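Putative glycosyltransferase (GalT1) (Streptococcus parasanguinis, PDB 4PHR) binds UDP together with manganese and, as the GT-D-fold domain of a longer protein, probably transfers a sugar from a nucleotide-sugar donor. Local coordinates at residues 23-28 with 140-145; 57-62 with 213-218; 191-196 with 217-222. One frame throughout, in Å; residues are numbered along the deposited sequence.

Contact 1: 23-28 with 140-145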
loop_
_atom_site.group_PDB
_atom_site.type_symbol
_atom_site.label_atom_id
_atom_site.label_comp_id
_atom_site.label_asym_id
_atom_site.label_seq_id
_atom_site.Cartn_x
_atom_site.Cartn_y
_atom_site.Cartn_z
ATOM N N TYR A 23 -13.019 7.310 -6.742
ATOM C CA TYR A 23 -12.429 8.596 -6.407
ATOM C C TYR A 23 -11.096 8.806 -7.127
ATOM O O TYR A 23 -10.854 9.854 -7.718
ATOM C CB TYR A 23 -12.233 8.696 -4.894
ATOM C CG TYR A 23 -11.671 10.011 -4.412
ATOM C CD1 TYR A 23 -10.345 10.353 -4.640
ATOM C CD2 TYR A 23 -12.464 10.903 -3.704
ATOM C CE1 TYR A 23 -9.825 11.544 -4.187
ATOM C CE2 TYR A 23 -11.959 12.099 -3.250
ATOM C CZ TYR A 23 -10.642 12.420 -3.492
ATOM O OH TYR A 23 -10.132 13.610 -3.036
ATOM N N ILE A 24 -10.218 7.811 -7.048
ATOM C CA ILE A 24 -8.893 7.916 -7.649
ATOM C C ILE A 24 -8.985 8.152 -9.157
ATOM O O ILE A 24 -8.284 9.002 -9.703
ATOM C CB ILE A 24 -8.037 6.660 -7.350
ATOM C CG1 ILE A 24 -7.827 6.509 -5.838
ATOM C CG2 ILE A 24 -6.704 6.734 -8.086
ATOM C CD1 ILE A 24 -7.468 5.090 -5.386
ATOM N N LYS A 25 -9.858 7.397 -9.814
ATOM C CA LYS A 25 -10.030 7.493 -11.264
ATOM C C LYS A 25 -10.648 8.804 -11.713
ATOM O O LYS A 25 -10.137 9.469 -12.617
ATOM C CB LYS A 25 -10.904 6.350 -11.762
ATOM C CG LYS A 25 -10.255 5.007 -11.631
ATOM C CD LYS A 25 -11.240 3.902 -11.923
ATOM C CE LYS A 25 -10.599 2.551 -11.671
ATOM N NZ LYS A 25 -11.528 1.438 -11.987
ATOM N N HIS A 26 -11.764 9.159 -11.092
ATOM C CA HIS A 26 -12.460 10.386 -11.448
ATOM C C HIS A 26 -11.487 11.550 -11.338
ATOM O O HIS A 26 -11.537 12.505 -12.113
ATOM C CB HIS A 26 -13.658 10.605 -10.519
ATOM C CG HIS A 26 -14.399 11.882 -10.773
ATOM N ND1 HIS A 26 -14.403 12.930 -9.878
ATOM C CD2 HIS A 26 -15.153 12.283 -11.824
ATOM C CE1 HIS A 26 -15.133 13.919 -10.362
ATOM N NE2 HIS A 26 -15.598 13.552 -11.543
ATOM N N ASN A 27 -10.571 11.433 -10.386
ATOM C CA ASN A 27 -9.711 12.544 -10.017
ATOM C C ASN A 27 -8.261 12.418 -10.489
ATOM O O ASN A 27 -7.500 13.385 -10.440
ATOM C CB ASN A 27 -9.781 12.743 -8.503
ATOM C CG ASN A 27 -11.166 13.169 -8.049
ATOM O OD1 ASN A 27 -11.781 14.041 -8.659
ATOM N ND2 ASN A 27 -11.674 12.544 -6.997
ATOM N N HIS A 28 -7.895 11.234 -10.969
ATOM C CA HIS A 28 -6.502 10.945 -11.311
ATOM C C HIS A 28 -5.590 11.278 -10.134
ATOM O O HIS A 28 -4.518 11.866 -10.306
ATOM C CB HIS A 28 -6.069 11.725 -12.557
ATOM C CG HIS A 28 -7.004 11.579 -13.717
ATOM N ND1 HIS A 28 -7.833 12.597 -14.135
ATOM C CD2 HIS A 28 -7.247 10.532 -14.539
ATOM C CE1 HIS A 28 -8.544 12.186 -15.170
ATOM N NE2 HIS A 28 -8.207 10.936 -15.435
ATOM N N LYS A 140 -7.252 -2.922 -11.900
ATOM C CA LYS A 140 -6.521 -3.066 -13.159
ATOM C C LYS A 140 -6.812 -1.911 -14.114
ATOM O O LYS A 140 -5.963 -1.537 -14.921
ATOM C CB LYS A 140 -6.851 -4.403 -13.825
ATOM C CG LYS A 140 -6.198 -5.609 -13.155
ATOM C CD LYS A 140 -6.751 -6.915 -13.721
ATOM C CE LYS A 140 -6.087 -8.119 -13.073
ATOM N NZ LYS A 140 -6.609 -9.409 -13.610
ATOM N N GLU A 141 -8.006 -1.337 -14.014
ATOM C CA GLU A 141 -8.354 -0.207 -14.866
ATOM C C GLU A 141 -7.475 1.013 -14.595
ATOM O O GLU A 141 -7.368 1.904 -15.437
ATOM C CB GLU A 141 -9.843 0.146 -14.748
ATOM C CG GLU A 141 -10.776 -0.913 -15.327
ATOM C CD GLU A 141 -10.507 -1.209 -16.798
ATOM O OE1 GLU A 141 -10.095 -0.285 -17.533
ATOM O OE2 GLU A 141 -10.704 -2.368 -17.223
ATOM N N LEU A 142 -6.826 1.045 -13.432
ATOM C CA LEU A 142 -5.905 2.131 -13.122
ATOM C C LEU A 142 -4.714 2.157 -14.074
ATOM O O LEU A 142 -4.206 3.224 -14.407
ATOM C CB LEU A 142 -5.410 2.045 -11.671
ATOM C CG LEU A 142 -6.452 2.265 -10.573
ATOM C CD1 LEU A 142 -5.832 2.051 -9.202
ATOM C CD2 LEU A 142 -7.038 3.658 -10.676
ATOM N N TRP A 143 -4.270 0.983 -14.518
ATOM C CA TRP A 143 -3.050 0.909 -15.321
ATOM C C TRP A 143 -3.247 0.382 -16.744
ATOM O O TRP A 143 -2.297 0.327 -17.518
ATOM C CB TRP A 143 -1.952 0.117 -14.601
ATOM C CG TRP A 143 -2.363 -1.234 -14.100
ATOM C CD1 TRP A 143 -2.505 -2.378 -14.831
ATOM C CD2 TRP A 143 -2.655 -1.583 -12.745
ATOM N NE1 TRP A 143 -2.881 -3.417 -14.013
ATOM C CE2 TRP A 143 -2.973 -2.957 -12.726
ATOM C CE3 TRP A 143 -2.678 -0.867 -11.542
ATOM C CZ2 TRP A 143 -3.316 -3.629 -11.552
ATOM C CZ3 TRP A 143 -3.012 -1.534 -10.374
ATOM C CH2 TRP A 143 -3.324 -2.907 -10.388
ATOM N N ARG A 144 -4.477 0.032 -17.113
ATOM C CA ARG A 144 -4.723 -0.442 -18.468
ATOM C C ARG A 144 -4.314 0.635 -19.465
ATOM O O ARG A 144 -4.767 1.774 -19.375
ATOM C CB ARG A 144 -6.196 -0.807 -18.672
ATOM C CG ARG A 144 -6.498 -1.268 -20.101
ATOM C CD ARG A 144 -7.990 -1.323 -20.400
ATOM N NE ARG A 144 -8.621 -2.539 -19.896
ATOM C CZ ARG A 144 -8.642 -3.701 -20.547
ATOM N NH1 ARG A 144 -8.052 -3.819 -21.729
ATOM N NH2 ARG A 144 -9.249 -4.750 -20.010
ATOM N N GLY A 145 -3.452 0.267 -20.410
ATOM C CA GLY A 145 -2.997 1.190 -21.433
ATOM C C GLY A 145 -2.012 2.244 -20.960
ATOM O O GLY A 145 -1.693 3.177 -21.702
#
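Ile-24 and Lys-25 meet Leu-142 where the C-terminal end of helix 17-27 lies against a loop of the GT-D fold, the one joining helix 132-140 to strand 147-153. A Schellman motif closes the first helix: His-28, with positive phi, is its C-prime residue, its N bonding weakly to Lys-25 O while Ala-29 N returns to Ile-24 O.

The apolar part gathers round one methyl group. Leu-142 CD2 sits 4.0 Å from Ile-24 CG2 and 3.6 Å from Lys-25 CG, and its side chain crosses both helix side chains at about a right angle. Ile-24 suits the spot because it is branched at CB: with CG2 anti to the backbone N, that methyl faces Leu-142, and the buried side chain also packs on Leu-73 and Ile-119. Leucine suits the loop position because its buried, branched end presents only methyl groups to the helix.

Lys-25 serves both chemistries. Its extended chain lays CE 3.9 Å from Leu-142 CD2, then carries NZ on to 3.5 Å from Glu-141 CB. The ammonium is hydrogen-bonded to Ser-138 O near the end of helix 132-140, where a positive charge should be welcome. Glu-141 meets it with its CB rather than with its carboxylate, for Lys-25 NZ and Glu-141 OE1 stand 6.0 Å apart.

The carboxylate is turned to its own loop instead. A bend at chi2 (-58°) directs it to Arg-144, whose NE makes a weak, long salt bridge of 3.4 Å to Glu-141 OE2.

Contact 2: 57-62 with 213-218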
loop_
_atom_site.group_PDB
_atom_site.type_symbol
_atom_site.label_atom_id
_atom_site.label_comp_id
_atom_site.label_asym_id
_atom_site.label_seq_id
_atom_site.Cartn_x
_atom_site.Cartn_y
_atom_site.Cartn_z
ATOM N N ALA A 57 9.439 9.181 10.657
ATOM C CA ALA A 57 8.279 9.327 11.526
ATOM C C ALA A 57 7.661 10.720 11.380
ATOM O O ALA A 57 6.445 10.863 11.283
ATOM C CB ALA A 57 8.656 9.046 12.975
ATOM N N LYS A 58 8.508 11.747 11.363
ATOM C CA LYS A 58 8.035 13.112 11.201
ATOM C C LYS A 58 7.352 13.355 9.850
ATOM O O LYS A 58 6.287 13.982 9.789
ATOM C CB LYS A 58 9.189 14.095 11.416
ATOM C CG LYS A 58 8.803 15.545 11.237
ATOM C CD LYS A 58 9.982 16.461 11.550
ATOM C CE LYS A 58 9.649 17.918 11.265
ATOM N NZ LYS A 58 8.624 18.454 12.203
ATOM N N ARG A 59 7.947 12.855 8.765
ATOM C CA ARG A 59 7.333 12.991 7.442
ATOM C C ARG A 59 5.960 12.320 7.415
ATOM O O ARG A 59 4.998 12.884 6.890
ATOM C CB ARG A 59 8.224 12.395 6.346
ATOM C CG ARG A 59 9.414 13.271 5.972
ATOM C CD ARG A 59 8.983 14.637 5.414
ATOM N NE ARG A 59 8.403 14.560 4.073
ATOM C CZ ARG A 59 7.168 14.948 3.758
ATOM N NH1 ARG A 59 6.362 15.454 4.682
ATOM N NH2 ARG A 59 6.733 14.836 2.513
ATOM N N LEU A 60 5.872 11.113 7.969
ATOM C CA LEU A 60 4.604 10.387 8.000
ATOM C C LEU A 60 3.532 11.202 8.727
ATOM O O LEU A 60 2.389 11.296 8.266
ATOM C CB LEU A 60 4.777 9.014 8.650
ATOM C CG LEU A 60 5.547 7.982 7.816
ATOM C CD1 LEU A 60 5.763 6.707 8.621
ATOM C CD2 LEU A 60 4.831 7.679 6.506
ATOM N N GLN A 61 3.899 11.800 9.858
ATOM C CA GLN A 61 2.951 12.628 10.608
ATOM C C GLN A 61 2.489 13.830 9.782
ATOM O O GLN A 61 1.308 14.186 9.782
ATOM C CB GLN A 61 3.575 13.091 11.928
ATOM C CG GLN A 61 3.745 11.974 12.941
ATOM C CD GLN A 61 4.706 12.326 14.066
ATOM O OE1 GLN A 61 5.437 13.314 13.990
ATOM N NE2 GLN A 61 4.713 11.513 15.112
ATOM N N GLN A 62 3.421 14.454 9.072
ATOM C CA GLN A 62 3.080 15.582 8.214
ATOM C C GLN A 62 2.132 15.167 7.091
ATOM O O GLN A 62 1.157 15.851 6.790
ATOM C CB GLN A 62 4.349 16.189 7.617
ATOM C CG GLN A 62 5.250 16.857 8.632
ATOM C CD GLN A 62 6.568 17.272 8.035
ATOM O OE1 GLN A 62 7.040 16.689 7.051
ATOM N NE2 GLN A 62 7.176 18.292 8.620
ATOM N N VAL A 213 5.397 8.982 -2.416
ATOM C CA VAL A 213 4.166 9.433 -3.069
ATOM C C VAL A 213 3.873 10.905 -2.744
ATOM O O VAL A 213 3.527 11.692 -3.622
ATOM C CB VAL A 213 2.965 8.522 -2.707
ATOM C CG1 VAL A 213 1.645 9.170 -3.121
ATOM C CG2 VAL A 213 3.130 7.146 -3.369
ATOM N N ALA A 214 4.017 11.276 -1.476
ATOM C CA ALA A 214 3.792 12.658 -1.062
ATOM C C ALA A 214 4.687 13.621 -1.837
ATOM O O ALA A 214 4.213 14.632 -2.362
ATOM C CB ALA A 214 4.009 12.806 0.433
ATOM N N ASP A 215 5.976 13.305 -1.926
ATOM C CA ASP A 215 6.919 14.198 -2.606
ATOM C C ASP A 215 6.711 14.237 -4.122
ATOM O O ASP A 215 6.858 15.287 -4.744
ATOM C CB ASP A 215 8.367 13.830 -2.273
ATOM C CG ASP A 215 8.752 14.171 -0.837
ATOM O OD1 ASP A 215 8.007 14.920 -0.160
ATOM O OD2 ASP A 215 9.821 13.697 -0.389
ATOM N N LEU A 216 6.392 13.092 -4.722
ATOM C CA LEU A 216 6.108 13.013 -6.157
ATOM C C LEU A 216 4.861 13.835 -6.496
ATOM O O LEU A 216 4.793 14.483 -7.541
ATOM C CB LEU A 216 5.882 11.555 -6.573
ATOM C CG LEU A 216 6.850 10.710 -7.404
ATOM C CD1 LEU A 216 8.242 11.312 -7.574
ATOM C CD2 LEU A 216 6.909 9.288 -6.832
ATOM N N THR A 217 3.873 13.790 -5.609
ATOM C CA THR A 217 2.617 14.518 -5.781
ATOM C C THR A 217 2.839 16.026 -5.731
ATOM O O THR A 217 2.217 16.783 -6.484
ATOM C CB THR A 217 1.594 14.102 -4.702
ATOM O OG1 THR A 217 1.343 12.697 -4.811
ATOM C CG2 THR A 217 0.281 14.859 -4.859
ATOM N N THR A 218 3.733 16.456 -4.847
ATOM C CA THR A 218 4.082 17.871 -4.734
ATOM C C THR A 218 4.774 18.353 -6.007
ATOM O O THR A 218 4.710 19.537 -6.354
ATOM C CB THR A 218 4.987 18.114 -3.512
ATOM O OG1 THR A 218 4.271 17.784 -2.315
ATOM C CG2 THR A 218 5.425 19.564 -3.446
HETATM O O HOH W 1 10.566 13.980 2.267
#
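The guanidinium of Arg-59 and the carboxylate of Asp-215 are turned nearly parallel, their planes 13° apart, but are stepped rather than coplanar, and meet at the guanidinium's edge. Arg-59 NH2 gives a hydrogen bond of 3.0 Å to Asp-215 OD1, part of a salt bridge. It is somewhat bent, 139° at the hydrogen, and reaches the syn side of OD1 with NH2 well out of the carboxylate plane (33°). A water lies at the guanidinium's edge and in its plane, accepting from Arg-59 NE at 2.9 Å and donating to Asp-215 OD2 at 2.8 Å; Gln-62 CB is also in plane at the edge. The methyl of Ala-214 approaches obliquely, its CB 4.0 Å from Arg-59 NH2; so small a side chain lets the arginine come close to the helix.

The salt bridge, with the water beside it, joins two helices of the GT-D fold. Helix 54-64 precedes strand 72-76 of the three-stranded sheet, whereas helix 206-218 belongs to the β-α-β unit between strands 200-204 and 223-225 and carries the UDP-binding residues Gly-206 and Lys-210.

Arginine suits the place because separate N-H groups can bond to Asp-215 across the gap, to the water, and to its own helix. Bends at chi2 and chi3 fold its chain back so that NH1 donates to Gln-62 OE1 at 2.8 Å, which helps fix the rotation of the flat group. Asp-215 is steadied in turn by Tyr-185 OH, hydrogen-bonded to OD2.

Contact 3: 191-196 with 217-222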
loop_
_atom_site.group_PDB
_atom_site.type_symbol
_atom_site.label_atom_id
_atom_site.label_comp_id
_atom_site.label_asym_id
_atom_site.label_seq_id
_atom_site.Cartn_x
_atom_site.Cartn_y
_atom_site.Cartn_z
ATOM N N LEU A 191 15.890 9.245 -8.599
ATOM C CA LEU A 191 15.810 8.359 -9.759
ATOM C C LEU A 191 14.368 8.122 -10.203
ATOM O O LEU A 191 14.100 7.918 -11.386
ATOM C CB LEU A 191 16.520 7.027 -9.486
ATOM C CG LEU A 191 18.032 7.133 -9.238
ATOM C CD1 LEU A 191 18.690 5.762 -9.241
ATOM C CD2 LEU A 191 18.707 8.052 -10.260
ATOM N N THR A 192 13.434 8.152 -9.259
ATOM C CA THR A 192 12.023 8.038 -9.628
ATOM C C THR A 192 11.613 9.209 -10.524
ATOM O O THR A 192 11.027 9.005 -11.589
ATOM C CB THR A 192 11.103 7.947 -8.392
ATOM O OG1 THR A 192 11.463 6.800 -7.612
ATOM C CG2 THR A 192 9.649 7.810 -8.819
ATOM N N GLU A 193 11.961 10.428 -10.112
ATOM C CA GLU A 193 11.678 11.619 -10.908
ATOM C C GLU A 193 12.272 11.520 -12.311
ATOM O O GLU A 193 11.616 11.846 -13.298
ATOM C CB GLU A 193 12.256 12.864 -10.237
ATOM C CG GLU A 193 11.645 13.236 -8.902
ATOM C CD GLU A 193 12.343 14.433 -8.282
ATOM O OE1 GLU A 193 12.760 15.340 -9.038
ATOM O OE2 GLU A 193 12.490 14.463 -7.042
ATOM N N LYS A 194 13.525 11.084 -12.386
ATOM C CA LYS A 194 14.236 10.989 -13.657
ATOM C C LYS A 194 13.549 10.032 -14.622
ATOM O O LYS A 194 13.653 10.186 -15.843
ATOM C CB LYS A 194 15.667 10.508 -13.428
ATOM C CG LYS A 194 16.613 11.563 -12.901
ATOM C CD LYS A 194 17.920 10.918 -12.483
ATOM C CE LYS A 194 18.985 11.956 -12.236
ATOM N NZ LYS A 194 19.336 12.635 -13.511
ATOM N N ASN A 195 12.873 9.027 -14.077
ATOM C CA ASN A 195 12.302 7.970 -14.898
ATOM C C ASN A 195 10.792 8.048 -15.058
ATOM O O ASN A 195 10.187 7.180 -15.693
ATOM C CB ASN A 195 12.702 6.601 -14.345
ATOM C CG ASN A 195 14.143 6.253 -14.654
ATOM O OD1 ASN A 195 14.458 5.822 -15.762
ATOM N ND2 ASN A 195 15.027 6.449 -13.684
ATOM N N ALA A 196 10.187 9.086 -14.491
ATOM C CA ALA A 196 8.733 9.149 -14.390
ATOM C C ALA A 196 8.048 9.825 -15.573
ATOM O O ALA A 196 6.821 9.815 -15.666
ATOM C CB ALA A 196 8.329 9.830 -13.094
ATOM N N THR A 217 3.873 13.790 -5.609
ATOM C CA THR A 217 2.617 14.518 -5.781
ATOM C C THR A 217 2.839 16.026 -5.731
ATOM O O THR A 217 2.217 16.783 -6.484
ATOM C CB THR A 217 1.594 14.102 -4.702
ATOM O OG1 THR A 217 1.343 12.697 -4.811
ATOM C CG2 THR A 217 0.281 14.859 -4.859
ATOM N N THR A 218 3.733 16.456 -4.847
ATOM C CA THR A 218 4.082 17.871 -4.734
ATOM C C THR A 218 4.774 18.353 -6.007
ATOM O O THR A 218 4.710 19.537 -6.354
ATOM C CB THR A 218 4.987 18.114 -3.512
ATOM O OG1 THR A 218 4.271 17.784 -2.315
ATOM C CG2 THR A 218 5.425 19.564 -3.446
ATOM N N LYS A 219 5.420 17.427 -6.709
ATOM C CA LYS A 219 6.092 17.722 -7.972
ATOM C C LYS A 219 5.168 17.479 -9.167
ATOM O O LYS A 219 5.600 17.533 -10.322
ATOM C CB LYS A 219 7.372 16.892 -8.106
ATOM C CG LYS A 219 8.396 17.130 -7.001
ATOM C CD LYS A 219 9.644 16.279 -7.208
ATOM C CE LYS A 219 10.920 17.114 -7.090
ATOM N NZ LYS A 219 11.363 17.305 -5.679
ATOM N N GLY A 220 3.900 17.204 -8.881
ATOM C CA GLY A 220 2.879 17.117 -9.912
ATOM C C GLY A 220 2.622 15.760 -10.544
ATOM O O GLY A 220 1.865 15.655 -11.508
ATOM N N TYR A 221 3.228 14.710 -9.994
ATOM C CA TYR A 221 3.046 13.367 -10.532
ATOM C C TYR A 221 1.880 12.646 -9.869
ATOM O O TYR A 221 1.587 12.871 -8.695
ATOM C CB TYR A 221 4.311 12.532 -10.325
ATOM C CG TYR A 221 5.509 13.022 -11.103
ATOM C CD1 TYR A 221 5.664 12.705 -12.444
ATOM C CD2 TYR A 221 6.483 13.801 -10.495
ATOM C CE1 TYR A 221 6.757 13.151 -13.160
ATOM C CE2 TYR A 221 7.580 14.251 -11.202
ATOM C CZ TYR A 221 7.713 13.922 -12.533
ATOM O OH TYR A 221 8.804 14.368 -13.240
ATOM N N GLN A 222 1.220 11.774 -10.625
ATOM C CA GLN A 222 0.299 10.817 -10.029
ATOM C C GLN A 222 1.072 9.563 -9.638
ATOM O O GLN A 222 1.659 8.882 -10.486
ATOM C CB GLN A 222 -0.850 10.454 -10.977
ATOM C CG GLN A 222 -1.885 9.559 -10.302
ATOM C CD GLN A 222 -2.972 9.055 -11.238
ATOM O OE1 GLN A 222 -2.885 9.204 -12.459
ATOM N NE2 GLN A 222 -3.998 8.438 -10.663
#
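Lys-219 and Glu-193 form the outer, charged half of this contact. From CB, which points toward helix 185-195, the Lys-219 chain runs on through CG to CD, where the glutamate is first met: Lys-219 CD lies 3.4 Å from Glu-193 CD. Next, CE is set against both carboxylate oxygens, 3.1 Å from Glu-193 OE2 and 3.2 Å from Glu-193 OE1. That is tight for a methylene, though the neighbouring ammonium should polarise its C-H groups and ease the approach. At the tip, NZ makes a salt bridge of 3.3 Å to Glu-193 OE2; being a little farther off than CE, it bridges side-on rather than end-on. Bends at chi3 (131°, off a staggered value and so probably somewhat strained) and chi4 fold the chain across the extended glutamate at about a right angle. Long, flexible side chains suit this partly exposed edge of the helix pair, where the charges need not be fully buried.

Further in, the chemistry turns apolar. Tyr-221 CE1 packs 3.7 Å from Ala-196 CB, the small methyl letting the broad ring come close, and the ring also touches Ile-201 of the sheet. The hydroxyl remains at the margin, with Tyr-221 OH 3.8 Å from Glu-193 O.

The backbone turn makes both halves possible. Gly-220, at a positive phi suited to glycine, is the C-prime residue of a Schellman motif: its N bonds to Thr-217 O at 3.0 Å, and Tyr-221 N reaches back to Leu-216 O. Lys-219 and Tyr-221 on either side of it can thus both face the neighbouring helix. Two helices packed side by side on a parallel sheet, the second turning sharply into strand 223-225, are typical of α/β layering, here on the five-stranded sheet of the GT-D fold.

Contacts 2 and 3 both use helix 206-218 and share Thr-217 and Thr-218: the first ties the helix to 54-64 across the surface, the second joins its C-terminal turn to helix 185-195. Contact 1 stands apart, about 17 Å from contact 3 between centres, yet the two touch where Gln-222 packs on Ile-24 and His-28. Contact 2 is a surface contact and almost wholly polar, whereas contacts 1 and 3 are partly buried and each pairs an apolar patch with a lysine at its edge; Lys-25 is hydrogen-bonded to a backbone carbonyl, whereas Lys-219 makes a salt bridge to a glutamate. Contact 3 lies away from the UDP site.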